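Local structure of endo alpha-1,4 polygalactosaminidase (Neosartorya fumigata, 6OJ1) at residues N239-V244 and N271-Y276; W42-L47 and S262-N267; W34-G39 and P226-E231; I62-N67 and R138-D143. The protein hydrolyses alpha-1,4-galactosaminide bonds within galactosamine polysaccharides, as an endo-acting glycoside hydrolase of family GH114 that disrupts microbial biofilms. One frame throughout, in Å; residues are numbered along the deposited sequence.

Contact 1: residues N239-V244 and N271-Y276. With MAN (alpha-D-mannopyranose), chain B.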
# COMPACT_ATOMS: atom_id res chain seq x y z
N ASN A 239 14.37 -13.23 -6.71
CA ASN A 239 13.69 -13.38 -5.43
C ASN A 239 14.27 -14.60 -4.74
O ASN A 239 14.24 -15.70 -5.30
CB ASN A 239 12.18 -13.55 -5.60
CG ASN A 239 11.56 -12.43 -6.42
OD1 ASN A 239 11.41 -11.32 -5.93
ND2 ASN A 239 11.19 -12.73 -7.66
N ASN A 240 14.81 -14.41 -3.54
CA ASN A 240 15.36 -15.54 -2.79
C ASN A 240 15.48 -15.14 -1.32
O ASN A 240 15.19 -14.01 -0.94
CB ASN A 240 16.70 -16.01 -3.37
CG ASN A 240 17.76 -14.93 -3.37
OD1 ASN A 240 17.93 -14.20 -2.40
ND2 ASN A 240 18.48 -14.82 -4.48
N ASP A 241 15.88 -16.10 -0.49
CA ASP A 241 15.97 -15.88 0.95
C ASP A 241 17.39 -15.53 1.39
O ASP A 241 17.71 -15.62 2.58
CB ASP A 241 15.46 -17.11 1.71
CG ASP A 241 13.97 -17.32 1.55
OD1 ASP A 241 13.26 -16.37 1.14
OD2 ASP A 241 13.49 -18.44 1.84
N LEU A 242 18.25 -15.15 0.45
CA LEU A 242 19.63 -14.81 0.76
C LEU A 242 19.77 -13.30 0.92
O LEU A 242 18.89 -12.52 0.56
CB LEU A 242 20.56 -15.34 -0.33
CG LEU A 242 20.60 -16.87 -0.33
CD1 LEU A 242 21.32 -17.40 -1.56
CD2 LEU A 242 21.26 -17.38 0.93
N SER A 243 20.90 -12.88 1.47
CA SER A 243 21.05 -11.51 1.90
C SER A 243 21.54 -10.61 0.77
O SER A 243 21.73 -11.04 -0.37
CB SER A 243 22.00 -11.43 3.10
OG SER A 243 21.92 -10.14 3.69
N VAL A 244 21.74 -9.33 1.09
CA VAL A 244 22.32 -8.38 0.15
C VAL A 244 23.64 -7.89 0.72
O VAL A 244 23.95 -8.08 1.89
CB VAL A 244 21.37 -7.21 -0.14
CG1 VAL A 244 20.11 -7.72 -0.82
CG2 VAL A 244 21.03 -6.47 1.15
N ASN A 271 7.37 -11.71 -0.95
CA ASN A 271 7.14 -12.91 -0.14
C ASN A 271 7.62 -12.67 1.29
O ASN A 271 7.81 -11.52 1.69
CB ASN A 271 7.80 -14.13 -0.81
CG ASN A 271 9.33 -14.03 -0.88
OD1 ASN A 271 9.94 -13.09 -0.38
ND2 ASN A 271 9.96 -15.04 -1.50
N ASN A 272 7.80 -13.73 2.10
CA ASN A 272 8.10 -13.54 3.52
C ASN A 272 9.44 -12.83 3.75
O ASN A 272 9.58 -12.05 4.70
CB ASN A 272 8.13 -14.89 4.27
CG ASN A 272 6.74 -15.41 4.67
OD1 ASN A 272 5.86 -14.65 5.06
ND2 ASN A 272 6.56 -16.73 4.60
N TRP A 273 10.45 -13.13 2.94
CA TRP A 273 11.82 -12.73 3.27
C TRP A 273 11.91 -11.23 3.52
O TRP A 273 11.35 -10.43 2.77
CB TRP A 273 12.79 -13.11 2.16
CG TRP A 273 14.19 -12.64 2.44
CD1 TRP A 273 15.12 -13.27 3.21
CD2 TRP A 273 14.80 -11.44 1.97
NE1 TRP A 273 16.29 -12.54 3.23
CE2 TRP A 273 16.11 -11.41 2.48
CE3 TRP A 273 14.36 -10.37 1.16
CZ2 TRP A 273 16.99 -10.37 2.21
CZ3 TRP A 273 15.24 -9.34 0.89
CH2 TRP A 273 16.54 -9.34 1.42
N VAL A 274 12.64 -10.84 4.57
CA VAL A 274 12.80 -9.42 4.89
C VAL A 274 14.10 -9.23 5.65
O VAL A 274 14.52 -10.09 6.43
CB VAL A 274 11.58 -8.87 5.68
CG1 VAL A 274 11.38 -9.63 6.98
CG2 VAL A 274 11.72 -7.38 5.96
N GLU A 275 14.75 -8.09 5.42
CA GLU A 275 15.84 -7.64 6.28
C GLU A 275 15.52 -6.24 6.76
O GLU A 275 14.80 -5.48 6.10
CB GLU A 275 17.19 -7.66 5.57
CG GLU A 275 17.78 -9.05 5.47
CD GLU A 275 19.21 -9.05 4.97
OE1 GLU A 275 19.73 -10.15 4.72
OE2 GLU A 275 19.81 -7.96 4.84
N TYR A 276 16.06 -5.89 7.93
CA TYR A 276 15.87 -4.57 8.51
C TYR A 276 17.20 -3.85 8.58
O TYR A 276 18.27 -4.46 8.61
CB TYR A 276 15.22 -4.66 9.90
CG TYR A 276 13.82 -5.18 9.80
CD1 TYR A 276 12.75 -4.31 9.60
CD2 TYR A 276 13.56 -6.54 9.85
CE1 TYR A 276 11.45 -4.79 9.48
CE2 TYR A 276 12.28 -7.03 9.73
CZ TYR A 276 11.23 -6.16 9.54
OH TYR A 276 9.95 -6.65 9.44
C1 MAN B . 8.65 -18.78 -6.84
C2 MAN B . 8.05 -17.36 -6.64
C3 MAN B . 8.70 -16.35 -7.60
C4 MAN B . 10.25 -16.44 -7.52
C5 MAN B . 10.70 -17.90 -7.76
C6 MAN B . 12.20 -18.10 -7.64
O2 MAN B . 8.30 -16.87 -5.33
O3 MAN B . 8.23 -15.02 -7.35
O4 MAN B . 10.85 -15.57 -8.48
O5 MAN B . 10.07 -18.77 -6.80
O6 MAN B . 12.49 -19.46 -7.96
O HOH W 1 10.70 -16.01 1.88
O HOH W 2 12.58 -16.15 -1.31
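W273 lays its indole against the backbone of N240 to L242, so its neighbours here are mostly carbonyl oxygens. N240 O stands over one face of the ring, 3.8 Å from W273 CG, and L242 O approaches W273 CZ2 obliquely at 3.3 Å. CG anti to the backbone N (chi1 177°) swings this broad, flat side chain out to the loop. D241 slides past it in the opposite direction, D241 OD1 lying 3.4 Å from W273 CB. The same oxygen accepts from two waters: one accepts a hydrogen bond from N271 ND2, the other only a weak one from W273 N. S243 OG bonds to E275 OE1, though their modelled 2.4 Å is doubtfully short.

In the next shell, N240 OD1 accepts from L242 N at 3.0 Å, an Asx turn that shapes the loop, and N267 ND2 ties N240 O to N271 OD1. N239 ND2 donates to O4 of a glycan mannose (3.0 Å, 156°), which N269 also holds.

The loop 239-244, between strand 227-231 and helix 246-253, thus rests on 271-276, whose short strand 274-275 runs antiparallel to strand 261-266 at the sheet's edge.

Contact 2: residues W42-L47 and S262-N267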
# COMPACT_ATOMS: atom_id res chain seq x y z
N TRP A 42 7.61 -2.65 10.65
CA TRP A 42 6.56 -3.34 9.93
C TRP A 42 7.14 -4.49 9.12
O TRP A 42 8.36 -4.64 8.97
CB TRP A 42 5.76 -2.40 9.02
CG TRP A 42 6.45 -1.94 7.75
CD1 TRP A 42 7.71 -1.41 7.63
CD2 TRP A 42 5.89 -1.91 6.42
NE1 TRP A 42 7.97 -1.09 6.31
CE2 TRP A 42 6.87 -1.39 5.55
CE3 TRP A 42 4.64 -2.29 5.89
CZ2 TRP A 42 6.66 -1.24 4.18
CZ3 TRP A 42 4.42 -2.14 4.52
CH2 TRP A 42 5.43 -1.61 3.68
N GLN A 43 6.23 -5.32 8.63
CA GLN A 43 6.50 -6.39 7.69
C GLN A 43 5.40 -6.32 6.64
O GLN A 43 4.28 -5.90 6.93
CB GLN A 43 6.52 -7.76 8.40
CG GLN A 43 6.27 -9.01 7.53
CD GLN A 43 7.42 -9.36 6.58
OE1 GLN A 43 8.00 -8.49 5.93
NE2 GLN A 43 7.74 -10.65 6.49
N ILE A 44 5.74 -6.68 5.41
CA ILE A 44 4.76 -6.76 4.33
C ILE A 44 4.95 -8.08 3.61
O ILE A 44 6.09 -8.49 3.34
CB ILE A 44 4.85 -5.57 3.35
CG1 ILE A 44 3.88 -5.77 2.18
CG2 ILE A 44 6.29 -5.35 2.86
CD1 ILE A 44 3.67 -4.51 1.31
N GLU A 45 3.85 -8.77 3.33
CA GLU A 45 3.92 -10.06 2.63
C GLU A 45 2.64 -10.17 1.82
O GLU A 45 1.56 -10.35 2.38
CB GLU A 45 4.07 -11.22 3.60
CG GLU A 45 4.47 -12.54 2.92
CD GLU A 45 3.31 -13.22 2.24
OE1 GLU A 45 2.36 -13.62 2.96
OE2 GLU A 45 3.32 -13.35 0.99
N LEU A 46 2.76 -10.05 0.49
CA LEU A 46 1.62 -9.98 -0.41
C LEU A 46 1.52 -11.16 -1.36
O LEU A 46 0.49 -11.30 -2.03
CB LEU A 46 1.68 -8.69 -1.26
CG LEU A 46 1.73 -7.39 -0.48
CD1 LEU A 46 1.56 -6.21 -1.49
CD2 LEU A 46 0.62 -7.38 0.56
N LEU A 47 2.54 -12.02 -1.43
CA LEU A 47 2.55 -13.03 -2.49
C LEU A 47 1.59 -14.19 -2.21
O LEU A 47 0.92 -14.69 -3.12
CB LEU A 47 3.98 -13.53 -2.71
CG LEU A 47 4.18 -14.54 -3.83
CD1 LEU A 47 3.80 -13.89 -5.16
CD2 LEU A 47 5.63 -15.02 -3.86
N SER A 262 10.26 3.81 8.16
CA SER A 262 10.17 2.41 8.59
C SER A 262 10.56 1.55 7.40
O SER A 262 9.72 1.16 6.59
CB SER A 262 8.78 2.09 9.09
OG SER A 262 8.47 2.89 10.22
N THR A 263 11.85 1.25 7.28
CA THR A 263 12.36 0.60 6.08
C THR A 263 12.30 -0.91 6.22
O THR A 263 12.63 -1.47 7.27
CB THR A 263 13.79 1.05 5.80
OG1 THR A 263 13.81 2.48 5.59
CG2 THR A 263 14.34 0.35 4.56
N VAL A 264 11.85 -1.57 5.14
CA VAL A 264 12.06 -3.00 4.95
C VAL A 264 12.82 -3.21 3.65
O VAL A 264 12.57 -2.53 2.65
CB VAL A 264 10.75 -3.81 4.94
CG1 VAL A 264 10.19 -3.94 6.34
CG2 VAL A 264 9.72 -3.19 3.97
N ILE A 265 13.74 -4.17 3.66
CA ILE A 265 14.39 -4.66 2.45
C ILE A 265 13.69 -5.94 2.05
O ILE A 265 13.57 -6.86 2.87
CB ILE A 265 15.89 -4.87 2.70
CG1 ILE A 265 16.56 -3.52 2.98
CG2 ILE A 265 16.54 -5.57 1.53
CD1 ILE A 265 17.84 -3.64 3.75
N LYS A 266 13.18 -6.00 0.82
CA LYS A 266 12.30 -7.09 0.40
C LYS A 266 12.72 -7.61 -0.97
O LYS A 266 13.39 -6.93 -1.74
CB LYS A 266 10.81 -6.63 0.33
CG LYS A 266 10.24 -6.09 1.63
CD LYS A 266 10.04 -7.24 2.63
CE LYS A 266 8.98 -8.23 2.15
NZ LYS A 266 8.74 -9.25 3.23
N ASN A 267 12.28 -8.84 -1.27
CA ASN A 267 12.22 -9.29 -2.65
C ASN A 267 11.12 -8.55 -3.40
O ASN A 267 10.11 -8.14 -2.82
CB ASN A 267 11.91 -10.79 -2.72
CG ASN A 267 13.01 -11.63 -2.17
OD1 ASN A 267 14.19 -11.42 -2.47
ND2 ASN A 267 12.64 -12.63 -1.36
O HOH W 3 10.49 -1.38 9.52
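S262 meets W42 through its carbonyl: W42 NE1 donates to S262 O at 2.9 Å, but the 126° angle makes the bond weak. The small serine side chain lets the indole come close, S262 CB lying near W42 CD1, and its hydroxyl is engaged by T40 O. T263 turns its side chain the other way, where OG1 meets H229; its carbonyl takes part through a water that donates to T263 O and accepts weakly from W42 N.

V264 packs beside the tryptophan, the two side chains crossing at about a right angle. Its CG2 lies 3.6 Å from W42 CZ2 and 4.2 Å from I44 CG2, while V264 CG1 packs 3.3 Å from W42 O. A compact, beta-branched residue suits this place, since both methyls find apolar or backbone surface close to the strand.

K266 makes two polar links to strand 42-45. Bends at chi2 (-71°) and chi3 bring its ammonium across to that strand, where K266 NZ bonds to I44 O at 2.8 Å, almost straight on to the carbonyl, and to Q43 OE1 at 2.9 Å. Q43 OE1 also accepts from I44 N, which comes from the same face of the amide as the lysine. K266 NZ also donates to N271 O and W273 O, so this buried charge is well surrounded by oxygens.

The segments 42-45 and 262-266 run 38° apart, their axes 7.5 Å from each other, and side chains bridge them: the meeting of first and eighth strands that closes a (beta/alpha)8, or TIM, barrel.

Contact 3: residues W34-G39 and P226-E231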
# COMPACT_ATOMS: atom_id res chain seq x y z
N TRP A 34 -6.82 4.84 14.83
CA TRP A 34 -5.49 4.25 14.90
C TRP A 34 -4.52 5.08 14.06
O TRP A 34 -4.59 5.07 12.82
CB TRP A 34 -5.49 2.80 14.43
CG TRP A 34 -4.09 2.25 14.28
CD1 TRP A 34 -3.07 2.35 15.19
CD2 TRP A 34 -3.56 1.52 13.16
NE1 TRP A 34 -1.94 1.73 14.71
CE2 TRP A 34 -2.21 1.22 13.46
CE3 TRP A 34 -4.09 1.10 11.94
CZ2 TRP A 34 -1.39 0.52 12.59
CZ3 TRP A 34 -3.27 0.39 11.06
CH2 TRP A 34 -1.93 0.12 11.39
N GLN A 35 -3.62 5.78 14.74
CA GLN A 35 -2.52 6.51 14.08
C GLN A 35 -1.20 5.91 14.53
O GLN A 35 -0.69 6.26 15.61
CB GLN A 35 -2.57 8.00 14.41
CG GLN A 35 -1.38 8.78 13.86
CD GLN A 35 -1.27 8.69 12.34
OE1 GLN A 35 -2.05 9.31 11.61
NE2 GLN A 35 -0.29 7.92 11.85
N PRO A 36 -0.60 5.01 13.75
CA PRO A 36 0.68 4.42 14.15
C PRO A 36 1.78 5.47 14.26
O PRO A 36 1.74 6.51 13.59
CB PRO A 36 0.98 3.41 13.03
CG PRO A 36 0.21 3.96 11.82
CD PRO A 36 -1.06 4.52 12.43
N ALA A 37 2.76 5.20 15.12
CA ALA A 37 3.80 6.18 15.37
C ALA A 37 4.84 6.16 14.26
O ALA A 37 5.05 5.14 13.60
CB ALA A 37 4.47 5.92 16.72
N VAL A 38 5.48 7.32 14.05
CA VAL A 38 6.65 7.38 13.19
C VAL A 38 7.67 6.34 13.66
O VAL A 38 7.90 6.18 14.87
CB VAL A 38 7.26 8.79 13.21
CG1 VAL A 38 8.61 8.80 12.50
CG2 VAL A 38 6.30 9.80 12.57
N GLY A 39 8.27 5.63 12.72
CA GLY A 39 9.29 4.66 13.04
C GLY A 39 8.80 3.27 13.40
O GLY A 39 9.63 2.39 13.69
N PRO A 226 4.05 7.82 9.79
CA PRO A 226 5.17 7.00 9.33
C PRO A 226 5.21 6.87 7.82
O PRO A 226 4.21 7.10 7.12
CB PRO A 226 4.91 5.63 10.00
CG PRO A 226 3.45 5.62 10.30
CD PRO A 226 3.05 7.05 10.55
N VAL A 227 6.40 6.56 7.30
CA VAL A 227 6.56 6.11 5.93
C VAL A 227 6.95 4.64 6.01
O VAL A 227 8.03 4.30 6.53
CB VAL A 227 7.63 6.89 5.15
CG1 VAL A 227 7.77 6.27 3.75
CG2 VAL A 227 7.27 8.37 5.08
N PHE A 228 6.08 3.78 5.51
CA PHE A 228 6.37 2.35 5.41
C PHE A 228 7.11 2.16 4.10
O PHE A 228 6.52 2.21 3.02
CB PHE A 228 5.08 1.56 5.54
CG PHE A 228 4.43 1.74 6.88
CD1 PHE A 228 5.14 1.42 8.04
CD2 PHE A 228 3.15 2.26 7.01
CE1 PHE A 228 4.57 1.60 9.31
CE2 PHE A 228 2.57 2.44 8.26
CZ PHE A 228 3.29 2.11 9.42
N HIS A 229 8.43 1.97 4.21
CA HIS A 229 9.36 2.19 3.11
C HIS A 229 9.96 0.87 2.65
O HIS A 229 10.54 0.14 3.46
CB HIS A 229 10.45 3.18 3.56
CG HIS A 229 11.61 3.28 2.62
ND1 HIS A 229 12.91 3.15 3.05
CD2 HIS A 229 11.67 3.49 1.28
CE1 HIS A 229 13.73 3.28 2.02
NE2 HIS A 229 13.00 3.48 0.93
N ILE A 230 9.83 0.58 1.35
CA ILE A 230 10.34 -0.66 0.76
C ILE A 230 11.46 -0.34 -0.21
O ILE A 230 11.33 0.58 -1.02
CB ILE A 230 9.24 -1.44 0.02
CG1 ILE A 230 7.97 -1.58 0.85
CG2 ILE A 230 9.74 -2.81 -0.41
CD1 ILE A 230 6.79 -2.13 0.03
N GLU A 231 12.56 -1.10 -0.15
CA GLU A 231 13.56 -1.09 -1.20
C GLU A 231 13.78 -2.51 -1.69
O GLU A 231 13.60 -3.48 -0.93
CB GLU A 231 14.90 -0.48 -0.75
CG GLU A 231 14.82 1.01 -0.36
CD GLU A 231 14.71 1.96 -1.55
OE1 GLU A 231 15.22 1.61 -2.64
OE2 GLU A 231 14.13 3.06 -1.39
O HOH W 4 8.14 5.78 9.83
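At the N-terminal end of barrel strand 227-231, P226 sits against the loop that leads into the first strand, touching P36, A37 and V38. The two proline rings cross at about a right angle, with P36 CG 3.9 Å from P226 CG. Backbone oxygens fill in around the ring: P36 O lies 3.4 Å from P226 CD, and A37 O lies 3.6 Å from P226 CB. The compact, rigid rings suit close packing against each other and the backbone; P226 meets the carbonyls through its ring carbons.

P36 O has a proper donor of its own. Q35 NE2 reaches it at 3.0 Å in a nearly straight bond (173°), in the carbonyl plane on a lone pair and within the amide's own plane. The bend at chi2 folds the glutamine back for this, and the same nitrogen also serves Q201 O.

In a TIM barrel this end of the strands is the one away from the active-site mouth, and aromatic residues pack it here. F228 has P36 CG at its edge, 4.3 Å from F228 CZ, and P226 CB over one face; W202 meets F228 edge-to-face, and W42 meets it with planes at about 45°. P36 CD, in turn, lies over one face of W34.

A water bridges the two segments, accepting from G39 N at 2.9 Å and from V227 N. G39 turns the loop with a positive phi (86°), a backbone shape that suits glycine.

Contact 4: residues I62-N67 and R138-D143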
# COMPACT_ATOMS: atom_id res chain seq x y z
N ILE A 62 -0.67 -7.26 4.70
CA ILE A 62 -0.91 -8.53 4.03
C ILE A 62 -2.10 -8.39 3.08
O ILE A 62 -2.91 -7.47 3.19
CB ILE A 62 -1.16 -9.68 5.02
CG1 ILE A 62 -2.41 -9.39 5.86
CG2 ILE A 62 0.07 -9.88 5.95
CD1 ILE A 62 -2.74 -10.48 6.90
N ASP A 63 -2.20 -9.34 2.15
CA ASP A 63 -3.23 -9.26 1.11
C ASP A 63 -4.63 -9.43 1.69
O ASP A 63 -4.90 -10.35 2.48
CB ASP A 63 -2.96 -10.32 0.04
CG ASP A 63 -3.92 -10.19 -1.13
OD1 ASP A 63 -3.62 -9.38 -2.05
OD2 ASP A 63 -4.98 -10.85 -1.10
N LEU A 64 -5.54 -8.54 1.28
CA LEU A 64 -6.92 -8.55 1.76
C LEU A 64 -7.64 -9.85 1.42
O LEU A 64 -8.41 -10.38 2.23
CB LEU A 64 -7.68 -7.36 1.15
CG LEU A 64 -9.20 -7.37 1.35
CD1 LEU A 64 -9.54 -7.28 2.82
CD2 LEU A 64 -9.79 -6.20 0.56
N PHE A 65 -7.47 -10.35 0.20
CA PHE A 65 -8.32 -11.44 -0.27
C PHE A 65 -7.85 -12.79 0.24
O PHE A 65 -8.68 -13.61 0.65
CB PHE A 65 -8.35 -11.47 -1.80
CG PHE A 65 -9.25 -10.44 -2.42
CD1 PHE A 65 -10.62 -10.67 -2.55
CD2 PHE A 65 -8.72 -9.26 -2.92
CE1 PHE A 65 -11.45 -9.74 -3.14
CE2 PHE A 65 -9.55 -8.31 -3.53
CZ PHE A 65 -10.92 -8.55 -3.63
N ILE A 66 -6.54 -13.04 0.21
CA ILE A 66 -6.07 -14.41 0.41
C ILE A 66 -5.80 -14.74 1.86
O ILE A 66 -5.46 -15.90 2.17
CB ILE A 66 -4.84 -14.69 -0.47
CG1 ILE A 66 -3.64 -13.86 -0.02
CG2 ILE A 66 -5.16 -14.37 -1.92
CD1 ILE A 66 -2.47 -13.94 -0.99
N ASN A 67 -5.97 -13.79 2.77
CA ASN A 67 -5.82 -14.04 4.20
C ASN A 67 -7.17 -14.07 4.90
O ASN A 67 -8.03 -13.23 4.63
CB ASN A 67 -4.95 -12.96 4.82
CG ASN A 67 -3.51 -13.14 4.44
OD1 ASN A 67 -2.85 -14.05 4.95
ND2 ASN A 67 -3.02 -12.31 3.53
N ARG A 138 -13.13 -4.42 6.54
CA ARG A 138 -13.75 -4.20 7.85
C ARG A 138 -14.24 -5.51 8.46
O ARG A 138 -13.96 -5.81 9.63
CB ARG A 138 -14.91 -3.21 7.72
CG ARG A 138 -15.71 -3.05 9.02
CD ARG A 138 -17.16 -2.61 8.71
NE ARG A 138 -17.83 -3.55 7.81
CZ ARG A 138 -18.77 -3.22 6.92
NH1 ARG A 138 -19.20 -1.95 6.79
NH2 ARG A 138 -19.30 -4.17 6.16
N ASP A 139 -14.96 -6.30 7.67
CA ASP A 139 -15.54 -7.55 8.17
C ASP A 139 -14.46 -8.52 8.61
O ASP A 139 -14.68 -9.31 9.54
CB ASP A 139 -16.42 -8.21 7.11
CG ASP A 139 -17.68 -7.41 6.80
OD1 ASP A 139 -18.04 -6.51 7.59
OD2 ASP A 139 -18.30 -7.68 5.75
N LYS A 140 -13.29 -8.49 7.96
CA LYS A 140 -12.20 -9.39 8.35
C LYS A 140 -11.41 -8.87 9.54
O LYS A 140 -10.54 -9.59 10.05
CB LYS A 140 -11.26 -9.61 7.16
CG LYS A 140 -11.84 -10.49 6.06
CD LYS A 140 -10.75 -10.87 5.06
CE LYS A 140 -11.29 -11.81 4.01
NZ LYS A 140 -10.23 -12.36 3.11
N GLY A 141 -11.68 -7.65 9.99
CA GLY A 141 -11.02 -7.12 11.16
C GLY A 141 -9.77 -6.31 10.87
O GLY A 141 -9.04 -6.01 11.82
N CYS A 142 -9.52 -5.96 9.61
CA CYS A 142 -8.36 -5.15 9.25
C CYS A 142 -8.33 -3.86 10.06
O CYS A 142 -9.35 -3.19 10.23
CB CYS A 142 -8.39 -4.80 7.76
SG CYS A 142 -8.44 -6.24 6.66
N ASP A 143 -7.14 -3.51 10.55
CA ASP A 143 -6.97 -2.24 11.25
C ASP A 143 -6.88 -1.08 10.28
O ASP A 143 -7.28 0.04 10.61
CB ASP A 143 -5.73 -2.28 12.14
CG ASP A 143 -5.86 -3.29 13.24
OD1 ASP A 143 -6.70 -3.07 14.14
OD2 ASP A 143 -5.14 -4.32 13.20
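K140 reaches from the end of helix 124-140 to the turn L64-N67, which D63 shapes at the close of strand 59-63. D63 OD2 accepts from F65 N at 2.9 Å, from above the carboxylate plane, and from I66 N at 3.0 Å on its anti lone pair. The first bond is an Asx turn; a short acid is apt here because its carboxylate can reach backbone N-H groups just ahead. R95 pairs with D63 OD1 in a salt bridge.

L64 follows with two roles. Its carbonyl oxygen takes K140 NZ at 2.8 Å, in the carbonyl plane, and its side chain packs L64 CD1 against C142 SG at 4.1 Å, beside the disulfide that joins C142 to C84. The other end of the turn is fixed by N67: N67 ND2 donates to D63 O in a nearly straight bond (2.9 Å, 173°), OD1 engages L50 N, and N67 O receives K140 NZ at 2.8 Å, tilted 29° from the carbonyl plane.

Extended beyond CG, K140 has the length to span from helix to turn, and the Schellman motif at G141 ends the helix directly after it. Two main-chain oxygens therefore grip one ammonium, and the nearest acid of the two segments, D63, keeps its OD2 6.9 Å from K140 NZ; the lysine probably acts through carbonyl dipoles more than through a direct ion pair.

In the fold
All four contacts reach the same barrel sheet. Contacts 1 and 2 lie side by side, centres about 9 Å apart: Y276 OH probably bonds to W42 O at 2.6 Å, and N271 O to K266 NZ at 2.9 Å. Contact 3 is about 12 Å from contact 2, centre to centre, with strands 227-231 and 261-266 adjacent and V264 N 2.7 Å from H229 O. Contact 4 is nested in sequence inside the loops closed by contacts 2 and 3. L46 packs on its strand, L46 CD2 lying 3.8 Å from D63 N, although the centres of contacts 2 and 4 are about 17 Å apart. The glycan mannose touches both L47 and N239, linking contacts 1 and 2 at the surface.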